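DUF411 domain-containing protein (Pseudomonas aeruginosa, PDB 6WIS) probably helps the bacterium withstand copper by holding a cysteine-bridged cluster of four copper ions within a compact alpha-beta fold. Local coordinates at residues His8-Cys13 with Ala36-Val41; Gly14-Trp19 with Ser53-Val58; Val58-Phe63 with Lys75-Ala80; Phe63-Val68 with Gly84-Gly89; Met90-Pro95 with Arg102-Gln107. All blocks are in the same frame, centred on the assembly; numbering follows the deposited sequence.

In the fold
From the N terminus, strand 4-9 leads through the loop 10-13 into helix 14-24, and contact 1 closes the first loop by setting helix 38-45 beside the end of that strand. Contact 2 crosses it: helix 14-24 lies inside the loop of contact 1, but its partner 53-58 comes later. Contact 3 follows in series, joining the hairpin of strands 55-59 and 62-65 to the end of helix 70-77. It crosses contact 4, which pairs strand 62-65 with strand 84-86 and so completes the beta-alpha-beta unit. Contact 5 closes the last loop, ahead of strand 106-111. Contacts 1, 2, 4 and 5 each supply ligands to the copper cluster.

Contact 1 (His8-Cys13 with Ala36-Val41). With CU (copper (II) ion), chain E; ZN (zinc ion), chain K.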
# COMPACT_ATOMS: atom_id res chain seq x y z
N HIS A 8 -5.73 -7.47 0.94
CA HIS A 8 -7.19 -7.37 0.99
C HIS A 8 -7.58 -6.26 0.04
O HIS A 8 -7.16 -5.11 0.23
CB HIS A 8 -7.70 -7.06 2.40
CG HIS A 8 -6.96 -7.77 3.49
ND1 HIS A 8 -7.52 -8.79 4.23
CD2 HIS A 8 -5.71 -7.59 3.99
CE1 HIS A 8 -6.65 -9.22 5.12
NE2 HIS A 8 -5.54 -8.51 4.99
N ARG A 9 -8.37 -6.57 -1.00
CA ARG A 9 -8.62 -5.59 -2.04
C ARG A 9 -10.11 -5.41 -2.32
O ARG A 9 -10.92 -6.32 -2.15
CB ARG A 9 -7.89 -5.97 -3.35
CG ARG A 9 -8.27 -7.33 -3.92
CD ARG A 9 -7.61 -7.55 -5.28
NE ARG A 9 -7.70 -8.94 -5.72
CZ ARG A 9 -8.59 -9.42 -6.59
NH1 ARG A 9 -9.52 -8.63 -7.12
NH2 ARG A 9 -8.55 -10.70 -6.93
N ASP A 10 -10.45 -4.19 -2.75
CA ASP A 10 -11.81 -3.84 -3.14
C ASP A 10 -12.33 -4.76 -4.24
O ASP A 10 -11.57 -5.18 -5.13
CB ASP A 10 -11.85 -2.40 -3.62
CG ASP A 10 -12.00 -1.41 -2.49
OD1 ASP A 10 -12.10 -1.86 -1.33
OD2 ASP A 10 -12.01 -0.20 -2.77
N ALA A 11 -13.61 -5.09 -4.17
CA ALA A 11 -14.21 -5.85 -5.26
C ALA A 11 -14.20 -5.03 -6.54
O ALA A 11 -14.36 -3.81 -6.51
CB ALA A 11 -15.65 -6.27 -4.91
N ASN A 12 -13.99 -5.72 -7.68
CA ASN A 12 -14.17 -5.14 -9.02
C ASN A 12 -13.23 -3.96 -9.27
O ASN A 12 -13.60 -2.97 -9.90
CB ASN A 12 -15.63 -4.73 -9.27
CG ASN A 12 -15.89 -4.40 -10.75
OD1 ASN A 12 -15.55 -5.19 -11.64
ND2 ASN A 12 -16.44 -3.22 -11.02
N CYS A 13 -12.01 -4.06 -8.77
CA CYS A 13 -11.04 -2.97 -8.85
C CYS A 13 -9.83 -3.51 -9.62
O CYS A 13 -9.12 -4.39 -9.14
CB CYS A 13 -10.65 -2.49 -7.45
SG CYS A 13 -9.76 -0.92 -7.39
N ALA A 36 -14.56 -8.72 2.19
CA ALA A 36 -15.96 -8.58 2.61
C ALA A 36 -16.18 -7.45 3.60
O ALA A 36 -17.25 -6.83 3.59
CB ALA A 36 -16.47 -9.89 3.23
N ASP A 37 -15.19 -7.15 4.48
CA ASP A 37 -15.39 -6.11 5.51
C ASP A 37 -14.13 -5.25 5.57
O ASP A 37 -13.25 -5.43 6.43
CB ASP A 37 -15.72 -6.71 6.87
CG ASP A 37 -16.48 -5.73 7.78
OD1 ASP A 37 -16.29 -4.49 7.67
OD2 ASP A 37 -17.29 -6.21 8.60
N MSE A 38 -14.07 -4.27 4.68
CA MSE A 38 -12.86 -3.48 4.52
C MSE A 38 -12.70 -2.46 5.66
O MSE A 38 -11.57 -2.18 6.07
CB MSE A 38 -12.85 -2.78 3.16
CG MSE A 38 -11.56 -2.01 2.93
SE MSE A 38 -10.03 -3.26 2.73
CE MSE A 38 -10.20 -3.54 0.83
N SER A 39 -13.82 -1.92 6.16
CA SER A 39 -13.77 -1.08 7.35
C SER A 39 -13.10 -1.79 8.53
O SER A 39 -12.24 -1.22 9.21
CB SER A 39 -15.18 -0.63 7.74
OG SER A 39 -15.53 0.53 7.02
N ALA A 40 -13.51 -3.03 8.79
CA ALA A 40 -12.88 -3.81 9.86
C ALA A 40 -11.40 -4.01 9.59
O ALA A 40 -10.57 -3.91 10.51
CB ALA A 40 -13.57 -5.16 10.02
N VAL A 41 -11.04 -4.32 8.34
CA VAL A 41 -9.63 -4.60 8.04
C VAL A 41 -8.79 -3.36 8.29
O VAL A 41 -7.76 -3.41 8.97
CB VAL A 41 -9.47 -5.10 6.58
CG1 VAL A 41 -7.99 -5.15 6.22
CG2 VAL A 41 -10.11 -6.47 6.40
CU CU E . -7.60 -1.56 -7.59
ZN ZN K . -9.44 -9.56 3.92
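The imidazole of His8 turns one face to Val41, whose CG1 lies 4.0 Å from the ring centroid and 14° off its normal, a CH-pi contact. CG1 sits toward the CG-CD2 side of the ring, 3.9 Å from His8 CG, and the two side chains approach at a slant. The other branch, Val41 CG2, leans toward the metal-binding side and comes within 4.1 Å of His8 ND1. That nitrogen binds a zinc ion at 2.1 Å, and His33 and Glu35 complete the site, so the metal fixes the rotation of the ring that the valine covers.

Met38, present as selenomethionine, packs beside the strand end. Its CG is anti to the backbone N (chi1 -176°), after which the chain bends at chi2 and chi3 and brings the methyl CE up to the His8 carbonyl and the Asp10 carboxylate. CE meets His8 O at 3.5 Å and, running at about a right angle to the aspartate side chain, Asp10 OD1 at 3.3 Å; these are packing contacts. Asp37 caps the helix through a weak bond from Ala40 N to its OD1. Farther along the loop, Cys13 SG binds a copper ion at 2.3 Å, a metal that Cys15 and Cys16 also ligate.

Helix 38-45 thus rests its first turn against the end of strand 4-9, which lies between strands 29-34 and 55-59 in the sheet; Met38 also reaches Thr56 of strand 55-59.

Contact 2 (Gly14-Trp19 with Ser53-Val58); sequences GCCKDW and SCHTGV. With CU (copper (II) ion), chain C; CU (copper (II) ion), chain E; CU (copper (II) ion), chain D; ZN (zinc ion), chain J.
Metal coordination joins the two segments, with Cys15 and Cys16 from the helix meeting Cys54 and His55 from the strand side. One copper ion is held wholly within the two segments, by Cys16 SG at 2.2 Å, Cys54 SG at 2.3 Å and His55 ND1 at 2.2 Å. A second is bound by Cys15 SG and Cys54 SG, with His67 as its third protein ligand, and a third joins Cys15 and Cys16 to Cys13. Cys16 and Cys54 each bridge two coppers and Cys15 three, its third being the copper held by Met90 and Met97.

Aromatic packing backs the cluster. Trp19 and His55 form an offset stack, the six-membered ring and the imidazole with centroids 3.9 Å apart and planes at 25°. With chi1 at -180° the tryptophan CG points away from the backbone N, and the indole reaches across the imidazole so that His55 NE2 comes 3.2 Å from Trp19 CE3. Trp19 NE1 bonds to Val68 O, which helps to hold the indole in place. At the imidazole edge, close to its plane, lies Cys16 SG, 3.8 Å from His55 ND1; both are ligands of the same copper.

Away from the cluster, Asp18 chelates a zinc ion through both carboxylate oxygens, with His22 and Glu98. Cysteines of the helix 14-24 region and of the loop before strand 55-59, with two histidines and two methionines, make up the thiolate-bridged tetranuclear copper site that characterises CopG.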
# COMPACT_ATOMS: atom_id res chain seq x y z
N GLY A 14 -9.64 -2.99 -10.84
CA GLY A 14 -8.61 -3.49 -11.73
C GLY A 14 -7.22 -3.07 -11.33
O GLY A 14 -6.28 -3.86 -11.47
N CYS A 15 -7.09 -1.84 -10.80
CA CYS A 15 -5.77 -1.32 -10.42
C CYS A 15 -5.13 -2.14 -9.30
O CYS A 15 -3.91 -2.33 -9.28
CB CYS A 15 -5.89 0.15 -10.01
SG CYS A 15 -7.29 0.38 -8.88
N CYS A 16 -5.93 -2.63 -8.34
CA CYS A 16 -5.39 -3.49 -7.28
C CYS A 16 -4.69 -4.71 -7.86
O CYS A 16 -3.61 -5.10 -7.40
CB CYS A 16 -6.48 -3.95 -6.31
SG CYS A 16 -7.63 -2.69 -5.66
N LYS A 17 -5.32 -5.36 -8.85
CA LYS A 17 -4.74 -6.54 -9.48
C LYS A 17 -3.47 -6.19 -10.26
O LYS A 17 -2.54 -7.00 -10.30
CB LYS A 17 -5.77 -7.19 -10.41
CG LYS A 17 -6.97 -7.84 -9.68
CD LYS A 17 -8.07 -8.28 -10.66
N ASP A 18 -3.44 -5.01 -10.88
CA ASP A 18 -2.24 -4.56 -11.57
C ASP A 18 -1.11 -4.29 -10.58
O ASP A 18 0.05 -4.67 -10.82
CB ASP A 18 -2.57 -3.29 -12.40
CG ASP A 18 -1.44 -2.85 -13.34
OD1 ASP A 18 -0.56 -3.64 -13.70
OD2 ASP A 18 -1.43 -1.69 -13.76
N TRP A 19 -1.42 -3.63 -9.46
CA TRP A 19 -0.41 -3.43 -8.42
C TRP A 19 0.16 -4.76 -7.92
O TRP A 19 1.38 -4.90 -7.74
CB TRP A 19 -1.03 -2.63 -7.28
CG TRP A 19 -0.16 -2.32 -6.14
CD1 TRP A 19 0.84 -1.39 -6.10
CD2 TRP A 19 -0.22 -2.91 -4.83
NE1 TRP A 19 1.41 -1.36 -4.83
CE2 TRP A 19 0.76 -2.27 -4.03
CE3 TRP A 19 -1.02 -3.90 -4.24
CZ2 TRP A 19 0.95 -2.58 -2.68
CZ3 TRP A 19 -0.83 -4.21 -2.89
CH2 TRP A 19 0.16 -3.57 -2.13
N SER A 53 -7.39 3.72 0.93
CA SER A 53 -7.23 3.57 -0.51
C SER A 53 -8.11 2.39 -0.90
O SER A 53 -9.03 2.01 -0.16
CB SER A 53 -5.74 3.42 -0.86
OG SER A 53 -5.52 3.42 -2.26
N CYS A 54 -7.82 1.79 -2.06
CA CYS A 54 -8.64 0.72 -2.64
C CYS A 54 -8.22 -0.68 -2.19
O CYS A 54 -8.93 -1.66 -2.49
CB CYS A 54 -8.55 0.83 -4.17
SG CYS A 54 -6.80 1.02 -4.68
N HIS A 55 -7.07 -0.82 -1.54
CA HIS A 55 -6.65 -2.14 -1.06
C HIS A 55 -5.73 -1.94 0.14
O HIS A 55 -5.18 -0.86 0.34
CB HIS A 55 -5.92 -2.93 -2.16
CG HIS A 55 -4.62 -2.32 -2.59
ND1 HIS A 55 -4.45 -1.69 -3.81
CD2 HIS A 55 -3.42 -2.22 -1.95
CE1 HIS A 55 -3.21 -1.24 -3.91
NE2 HIS A 55 -2.57 -1.53 -2.79
N THR A 56 -5.56 -3.00 0.93
CA THR A 56 -4.70 -2.96 2.12
C THR A 56 -3.85 -4.22 2.12
O THR A 56 -4.39 -5.32 2.13
CB THR A 56 -5.52 -2.88 3.41
OG1 THR A 56 -6.43 -1.77 3.36
CG2 THR A 56 -4.58 -2.71 4.61
N GLY A 57 -2.51 -4.05 2.06
CA GLY A 57 -1.59 -5.17 2.17
C GLY A 57 -1.05 -5.29 3.59
O GLY A 57 -1.08 -4.32 4.35
N VAL A 58 -0.58 -6.48 3.96
CA VAL A 58 0.04 -6.71 5.27
C VAL A 58 1.34 -7.47 5.05
O VAL A 58 1.34 -8.54 4.43
CB VAL A 58 -0.87 -7.50 6.24
CG1 VAL A 58 -0.22 -7.53 7.65
CG2 VAL A 58 -2.26 -6.86 6.33
CU CU C . -6.30 -1.17 -4.85
CU CU E . -7.60 -1.56 -7.59
CU CU D . -6.28 0.81 -6.90
ZN ZN J . 0.79 -1.90 -14.36

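Contact 3 (Val58-Phe63 with Lys75-Ala80); sequences VIDGKF and KLRERA. With ZN (zinc ion), chain N.
Asp60 CG is anti to its carbonyl carbon (chi1 -64°) and Arg77 bends at chi3 (74°), and these two torsions bring carboxylate and guanidinium together. The salt bridge is side-on and falls on one oxygen: Asp60 OD2 accepts from Arg77 NE at 2.8 Å and from Arg77 NH2 at 2.9 Å. OD2 lies in the guanidinium plane, and the carboxylate is turned 50° against that plane; NE arrives nearly along the C-O axis, NH2 from above the carboxylate plane. Beside the bridge, Ile59 CD1 packs on Arg77 CD at 3.7 Å, the two side chains crossing at about a right angle.

Residues 59-62 form the type I' turn of the hairpin between strands 55-59 and 62-65, and the contact ties this hairpin to the last turn of helix 70-77, the helix of the beta-alpha-beta unit of strands 62-65 and 84-86.

Lys62 stretches out beyond CG and slides past Leu76 in the opposite direction, ending at the backbone where the helix stops. Its NZ donates to Leu76 O at 3.1 Å and to Leu82 O. Arg79 N reaches the same Leu76 O from the opposite face of the carbonyl plane. Leu76 CD2 packs against Phe63 O at 3.6 Å.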
# COMPACT_ATOMS: atom_id res chain seq x y z
N VAL A 58 -0.58 -6.48 3.96
CA VAL A 58 0.04 -6.71 5.27
C VAL A 58 1.34 -7.47 5.05
O VAL A 58 1.34 -8.54 4.43
CB VAL A 58 -0.87 -7.50 6.24
CG1 VAL A 58 -0.22 -7.53 7.65
CG2 VAL A 58 -2.26 -6.86 6.33
N ILE A 59 2.44 -6.91 5.54
CA ILE A 59 3.73 -7.58 5.38
C ILE A 59 4.45 -7.48 6.71
O ILE A 59 4.62 -6.38 7.24
CB ILE A 59 4.59 -7.00 4.23
CG1 ILE A 59 5.96 -7.71 4.18
CG2 ILE A 59 4.76 -5.46 4.34
CD1 ILE A 59 6.62 -7.67 2.79
N ASP A 60 4.83 -8.64 7.26
CA ASP A 60 5.61 -8.71 8.49
C ASP A 60 5.02 -7.81 9.57
O ASP A 60 5.74 -7.12 10.30
CB ASP A 60 7.08 -8.39 8.21
CG ASP A 60 7.74 -9.42 7.27
OD1 ASP A 60 7.62 -10.65 7.50
OD2 ASP A 60 8.37 -8.99 6.28
N GLY A 61 3.69 -7.77 9.63
CA GLY A 61 2.98 -7.05 10.65
C GLY A 61 2.61 -5.61 10.34
O GLY A 61 1.83 -5.02 11.09
N LYS A 62 3.14 -5.03 9.26
CA LYS A 62 2.90 -3.62 8.95
C LYS A 62 1.94 -3.51 7.77
O LYS A 62 1.91 -4.38 6.89
CB LYS A 62 4.22 -2.92 8.62
CG LYS A 62 5.32 -3.19 9.66
CD LYS A 62 6.55 -2.35 9.37
CE LYS A 62 7.60 -2.52 10.49
NZ LYS A 62 8.67 -1.54 10.26
N PHE A 63 1.13 -2.44 7.76
CA PHE A 63 0.15 -2.28 6.69
C PHE A 63 0.73 -1.48 5.52
O PHE A 63 1.60 -0.63 5.69
CB PHE A 63 -1.16 -1.63 7.19
CG PHE A 63 -1.03 -0.18 7.63
CD1 PHE A 63 -0.95 0.86 6.71
CD2 PHE A 63 -1.08 0.14 8.99
CE1 PHE A 63 -0.87 2.16 7.13
CE2 PHE A 63 -1.01 1.44 9.41
CZ PHE A 63 -0.90 2.46 8.49
N LYS A 75 11.62 -0.04 2.18
CA LYS A 75 12.02 0.96 3.19
C LYS A 75 11.14 0.87 4.42
O LYS A 75 11.63 1.04 5.55
CB LYS A 75 11.95 2.38 2.62
CG LYS A 75 12.81 2.61 1.39
CD LYS A 75 12.62 4.03 0.83
N LEU A 76 9.84 0.65 4.22
CA LEU A 76 8.93 0.45 5.34
C LEU A 76 9.40 -0.69 6.23
O LEU A 76 9.42 -0.56 7.47
CB LEU A 76 7.51 0.18 4.82
CG LEU A 76 6.46 -0.27 5.83
CD1 LEU A 76 6.22 0.85 6.87
CD2 LEU A 76 5.14 -0.64 5.11
N ARG A 77 9.79 -1.81 5.63
CA ARG A 77 10.19 -2.99 6.38
C ARG A 77 11.38 -2.72 7.29
O ARG A 77 11.47 -3.32 8.36
CB ARG A 77 10.52 -4.14 5.43
CG ARG A 77 9.32 -4.71 4.75
CD ARG A 77 9.65 -5.95 3.95
NE ARG A 77 9.87 -7.13 4.78
CZ ARG A 77 11.04 -7.75 4.88
NH1 ARG A 77 12.09 -7.30 4.20
NH2 ARG A 77 11.17 -8.82 5.64
N GLU A 78 12.28 -1.84 6.89
CA GLU A 78 13.50 -1.65 7.66
C GLU A 78 13.45 -0.46 8.61
O GLU A 78 14.45 -0.18 9.27
CB GLU A 78 14.70 -1.53 6.72
CG GLU A 78 14.84 -0.26 5.94
CD GLU A 78 15.75 -0.46 4.73
OE1 GLU A 78 15.99 -1.64 4.37
OE2 GLU A 78 16.22 0.54 4.15
N ARG A 79 12.31 0.21 8.76
CA ARG A 79 12.18 1.32 9.69
C ARG A 79 11.41 0.82 10.91
O ARG A 79 10.18 0.68 10.87
CB ARG A 79 11.51 2.52 9.03
CG ARG A 79 12.36 3.20 7.96
CD ARG A 79 13.11 4.41 8.54
NE ARG A 79 12.21 5.21 9.36
CZ ARG A 79 11.57 6.30 8.95
NH1 ARG A 79 11.74 6.75 7.70
NH2 ARG A 79 10.75 6.94 9.77
N ALA A 80 12.14 0.54 11.99
CA ALA A 80 11.53 -0.02 13.20
C ALA A 80 10.52 0.93 13.83
O ALA A 80 9.66 0.48 14.58
CB ALA A 80 12.61 -0.38 14.21
ZN ZN N . 17.68 -0.37 2.80

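Contact 4 (Phe63-Val68 with Gly84-Gly89); sequences FVEGHV and GAAVPG. With CU (copper (II) ion), chain D.
Glu65 O accepts from Val87 N at 2.8 Å, the donor lying nearly on the line of the C=O bond, and the same oxygen receives a CA-H...O contact from Ala86. Two further backbone bonds continue the ladder: Glu65 N to Ala85 O at 2.9 Å, almost straight at 172°, and Ala85 N to Phe63 O at 3.0 Å. Strands 63-65 and 84-86 run parallel, their axes only 2° from alignment.

Phe63 lays its ring flat over the backbone of the neighbouring strand. Its CG stands between the backbone N and the carbonyl carbon (chi1 67°), which carries the ring across to that strand, where Gly84 CA sits over its centre, 3.6 Å from the centroid; Gly84, without a side chain, lets the ring lie against its CA. On the same face of the sheet, Glu65 CB meets Ala86 CB at 3.6 Å, while the carboxylate turns away to Ser53 N, Thr56 and Lys42.

This is the parallel pair of a beta-alpha-beta unit. Helix 70-77 makes the crossover and lies on the face bearing Val64 and Ala85, where Leu76 touches both.

Past Val87 a water links the two segments, accepting from His67 N and donating to Val87 O at 2.7 Å and to Gly89 O. Val68 CG2 and Val87 CG2 pack at a slant, 3.9 Å apart. His67 sends NE2 to a copper ion at 2.1 Å, alongside Cys15 and Cys54, and Pro95 O accepts from its ND1 and steadies the imidazole.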
# COMPACT_ATOMS: atom_id res chain seq x y z
N PHE A 63 1.13 -2.44 7.76
CA PHE A 63 0.15 -2.28 6.69
C PHE A 63 0.73 -1.48 5.52
O PHE A 63 1.60 -0.63 5.69
CB PHE A 63 -1.16 -1.63 7.19
CG PHE A 63 -1.03 -0.18 7.63
CD1 PHE A 63 -0.95 0.86 6.71
CD2 PHE A 63 -1.08 0.14 8.99
CE1 PHE A 63 -0.87 2.16 7.13
CE2 PHE A 63 -1.01 1.44 9.41
CZ PHE A 63 -0.90 2.46 8.49
N VAL A 64 0.21 -1.76 4.33
CA VAL A 64 0.63 -1.13 3.08
C VAL A 64 -0.67 -0.69 2.44
O VAL A 64 -1.42 -1.53 1.92
CB VAL A 64 1.41 -2.09 2.17
CG1 VAL A 64 1.76 -1.40 0.83
CG2 VAL A 64 2.71 -2.64 2.89
N GLU A 65 -1.00 0.59 2.54
CA GLU A 65 -2.30 1.09 2.12
C GLU A 65 -2.16 1.70 0.73
O GLU A 65 -1.42 2.67 0.54
CB GLU A 65 -2.83 2.13 3.11
CG GLU A 65 -4.23 2.64 2.79
CD GLU A 65 -5.31 1.57 2.98
OE1 GLU A 65 -4.97 0.53 3.57
OE2 GLU A 65 -6.48 1.77 2.54
N GLY A 66 -2.84 1.13 -0.24
CA GLY A 66 -2.82 1.72 -1.56
C GLY A 66 -1.59 1.38 -2.41
O GLY A 66 -0.85 0.40 -2.18
N HIS A 67 -1.41 2.20 -3.44
CA HIS A 67 -0.46 1.90 -4.51
C HIS A 67 0.97 2.33 -4.14
O HIS A 67 1.60 3.15 -4.80
CB HIS A 67 -0.96 2.57 -5.79
CG HIS A 67 -2.19 1.91 -6.34
ND1 HIS A 67 -2.14 0.91 -7.29
CD2 HIS A 67 -3.50 2.07 -6.04
CE1 HIS A 67 -3.36 0.48 -7.54
NE2 HIS A 67 -4.21 1.17 -6.80
N VAL A 68 1.48 1.73 -3.06
CA VAL A 68 2.86 1.98 -2.61
C VAL A 68 3.84 1.27 -3.54
O VAL A 68 3.68 0.06 -3.79
CB VAL A 68 3.05 1.49 -1.17
CG1 VAL A 68 4.49 1.81 -0.71
CG2 VAL A 68 2.00 2.11 -0.19
N GLY A 84 3.35 1.20 9.27
CA GLY A 84 2.64 1.15 8.01
C GLY A 84 3.04 2.31 7.13
O GLY A 84 3.67 3.27 7.58
N ALA A 85 2.70 2.18 5.84
CA ALA A 85 2.85 3.27 4.89
C ALA A 85 1.63 3.28 3.98
O ALA A 85 1.06 2.22 3.69
CB ALA A 85 4.12 3.13 4.05
N ALA A 86 1.21 4.48 3.58
CA ALA A 86 -0.00 4.68 2.80
C ALA A 86 0.28 5.61 1.63
O ALA A 86 1.01 6.60 1.77
CB ALA A 86 -1.15 5.30 3.65
N VAL A 87 -0.31 5.28 0.48
CA VAL A 87 -0.59 6.24 -0.58
C VAL A 87 -2.10 6.43 -0.62
O VAL A 87 -2.82 5.59 -1.18
CB VAL A 87 -0.06 5.79 -1.95
CG1 VAL A 87 -0.49 6.81 -3.02
CG2 VAL A 87 1.47 5.60 -1.92
N PRO A 88 -2.64 7.48 -0.00
CA PRO A 88 -4.10 7.62 0.07
C PRO A 88 -4.73 7.77 -1.31
O PRO A 88 -4.10 8.26 -2.25
CB PRO A 88 -4.29 8.89 0.91
CG PRO A 88 -3.02 9.02 1.69
CD PRO A 88 -1.94 8.51 0.78
N GLY A 89 -5.98 7.34 -1.42
CA GLY A 89 -6.64 7.53 -2.70
C GLY A 89 -6.06 6.64 -3.79
O GLY A 89 -5.55 5.53 -3.54
CU CU D . -6.28 0.81 -6.90
O HOH W 1 -2.98 4.57 -3.67

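Contact 5 (Met90-Pro95 with Arg102-Gln107). With CU (copper (II) ion), chain F.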
# COMPACT_ATOMS: atom_id res chain seq x y z
N MSE A 90 -6.12 7.13 -5.02
CA MSE A 90 -5.57 6.39 -6.15
C MSE A 90 -4.98 7.35 -7.15
O MSE A 90 -5.59 7.63 -8.18
CB MSE A 90 -6.64 5.52 -6.83
CG MSE A 90 -7.34 4.50 -5.95
SE MSE A 90 -8.71 3.44 -6.93
CE MSE A 90 -9.88 4.90 -7.53
N PRO A 91 -3.78 7.87 -6.85
CA PRO A 91 -3.16 8.86 -7.75
C PRO A 91 -2.74 8.20 -9.05
O PRO A 91 -2.12 7.14 -9.05
CB PRO A 91 -1.95 9.36 -6.95
CG PRO A 91 -1.69 8.29 -5.94
CD PRO A 91 -3.01 7.68 -5.61
N VAL A 92 -3.10 8.84 -10.17
CA VAL A 92 -2.70 8.31 -11.47
C VAL A 92 -1.18 8.38 -11.59
O VAL A 92 -0.55 9.35 -11.16
CB VAL A 92 -3.41 9.08 -12.61
CG1 VAL A 92 -2.91 8.63 -13.98
CG2 VAL A 92 -4.91 8.89 -12.54
N GLY A 93 -0.58 7.35 -12.16
CA GLY A 93 0.86 7.27 -12.28
C GLY A 93 1.54 6.46 -11.20
O GLY A 93 2.71 6.09 -11.36
N SER A 94 0.86 6.17 -10.10
CA SER A 94 1.42 5.27 -9.11
C SER A 94 1.36 3.84 -9.64
O SER A 94 0.59 3.55 -10.57
CB SER A 94 0.67 5.41 -7.78
OG SER A 94 -0.69 4.99 -7.88
N PRO A 95 2.16 2.93 -9.09
CA PRO A 95 2.24 1.57 -9.67
C PRO A 95 0.91 0.84 -9.58
O PRO A 95 0.28 0.77 -8.52
CB PRO A 95 3.32 0.87 -8.83
CG PRO A 95 4.05 1.95 -8.09
CD PRO A 95 3.13 3.14 -7.99
N ARG A 102 1.08 10.88 -17.78
CA ARG A 102 0.57 11.75 -16.72
C ARG A 102 0.72 11.11 -15.34
O ARG A 102 0.87 9.89 -15.19
CB ARG A 102 -0.89 12.10 -16.99
CG ARG A 102 -1.83 10.91 -17.03
CD ARG A 102 -3.08 11.23 -17.85
NE ARG A 102 -3.32 10.19 -18.85
CZ ARG A 102 -4.19 10.31 -19.85
NH1 ARG A 102 -4.90 11.42 -19.97
NH2 ARG A 102 -4.34 9.32 -20.72
N GLN A 103 0.68 11.96 -14.31
CA GLN A 103 0.85 11.49 -12.94
C GLN A 103 0.29 12.54 -11.99
O GLN A 103 0.63 13.72 -12.09
CB GLN A 103 2.33 11.22 -12.63
CG GLN A 103 2.61 10.88 -11.16
CD GLN A 103 3.93 10.13 -10.95
OE1 GLN A 103 4.02 8.93 -11.18
NE2 GLN A 103 4.95 10.84 -10.48
N ASP A 104 -0.61 12.11 -11.10
CA ASP A 104 -0.91 12.94 -9.94
C ASP A 104 0.29 12.91 -9.00
O ASP A 104 0.76 11.83 -8.64
CB ASP A 104 -2.15 12.42 -9.21
CG ASP A 104 -3.43 12.57 -10.02
OD1 ASP A 104 -3.71 13.70 -10.46
OD2 ASP A 104 -4.15 11.56 -10.19
N ALA A 105 0.79 14.07 -8.62
CA ALA A 105 1.78 14.12 -7.55
C ALA A 105 1.27 13.34 -6.34
O ALA A 105 0.09 13.37 -6.01
CB ALA A 105 2.06 15.58 -7.17
N TYR A 106 2.18 12.63 -5.65
CA TYR A 106 1.77 11.90 -4.45
C TYR A 106 2.98 11.62 -3.58
O TYR A 106 4.13 11.71 -4.02
CB TYR A 106 1.03 10.59 -4.79
CG TYR A 106 1.90 9.47 -5.38
CD1 TYR A 106 2.16 9.42 -6.75
CD2 TYR A 106 2.41 8.45 -4.57
CE1 TYR A 106 2.94 8.40 -7.29
CE2 TYR A 106 3.20 7.41 -5.10
CZ TYR A 106 3.45 7.40 -6.45
OH TYR A 106 4.21 6.39 -6.99
N GLN A 107 2.70 11.29 -2.32
CA GLN A 107 3.70 10.89 -1.35
C GLN A 107 3.35 9.52 -0.79
O GLN A 107 2.17 9.14 -0.71
CB GLN A 107 3.81 11.89 -0.20
CG GLN A 107 3.92 13.37 -0.62
CD GLN A 107 3.73 14.34 0.55
OE1 GLN A 107 2.76 14.25 1.30
NE2 GLN A 107 4.67 15.26 0.70
CU CU F . -7.64 2.69 -8.97
O HOH W 2 5.21 6.65 -9.62
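A type II turn, Pro91 to Ser94, in the loop between strands 84-86 and 106-111 is gripped by the chain on its way into strand 106-111. Asp104 and Val92 pair twice. Val92 N donates to Asp104 OD2 at 2.9 Å, reaching the carboxylate on its anti side and 21° out of plane, while Asp104 N returns a bond to Val92 O at 2.8 Å. The latter is bent, 136° at the hydrogen, and the same carbonyl also meets Gln103 CA.

Tyr106 supplies the apolar half. Pro91 CG presses on Tyr106 CB at 3.7 Å, the two side chains at about a right angle, and Ser94 CB lies over the phenol ring, 4.1 Å from its centroid, in a CH-pi contact. Pro95 CD touches Tyr106 OH at 3.6 Å. A water near the ring plane lies 2.8 Å from Tyr106 OH and donates to Gly93 O. Val92 CG1 packs against the aliphatic part of Arg102 at CG.

Within the turn, Pro91 O takes bonds from both Ser94 N and Ser94 OG; at chi1 65° the hydroxyl turns back over its own backbone and comes 2.8 Å from that oxygen.

Met90, present as selenomethionine just before the turn, binds copper through SE at 2.4 Å, with Cys15 and Met97. The paired bonds and the tyrosine packing therefore probably limit the movement of a loop that carries a soft ligand for the metal.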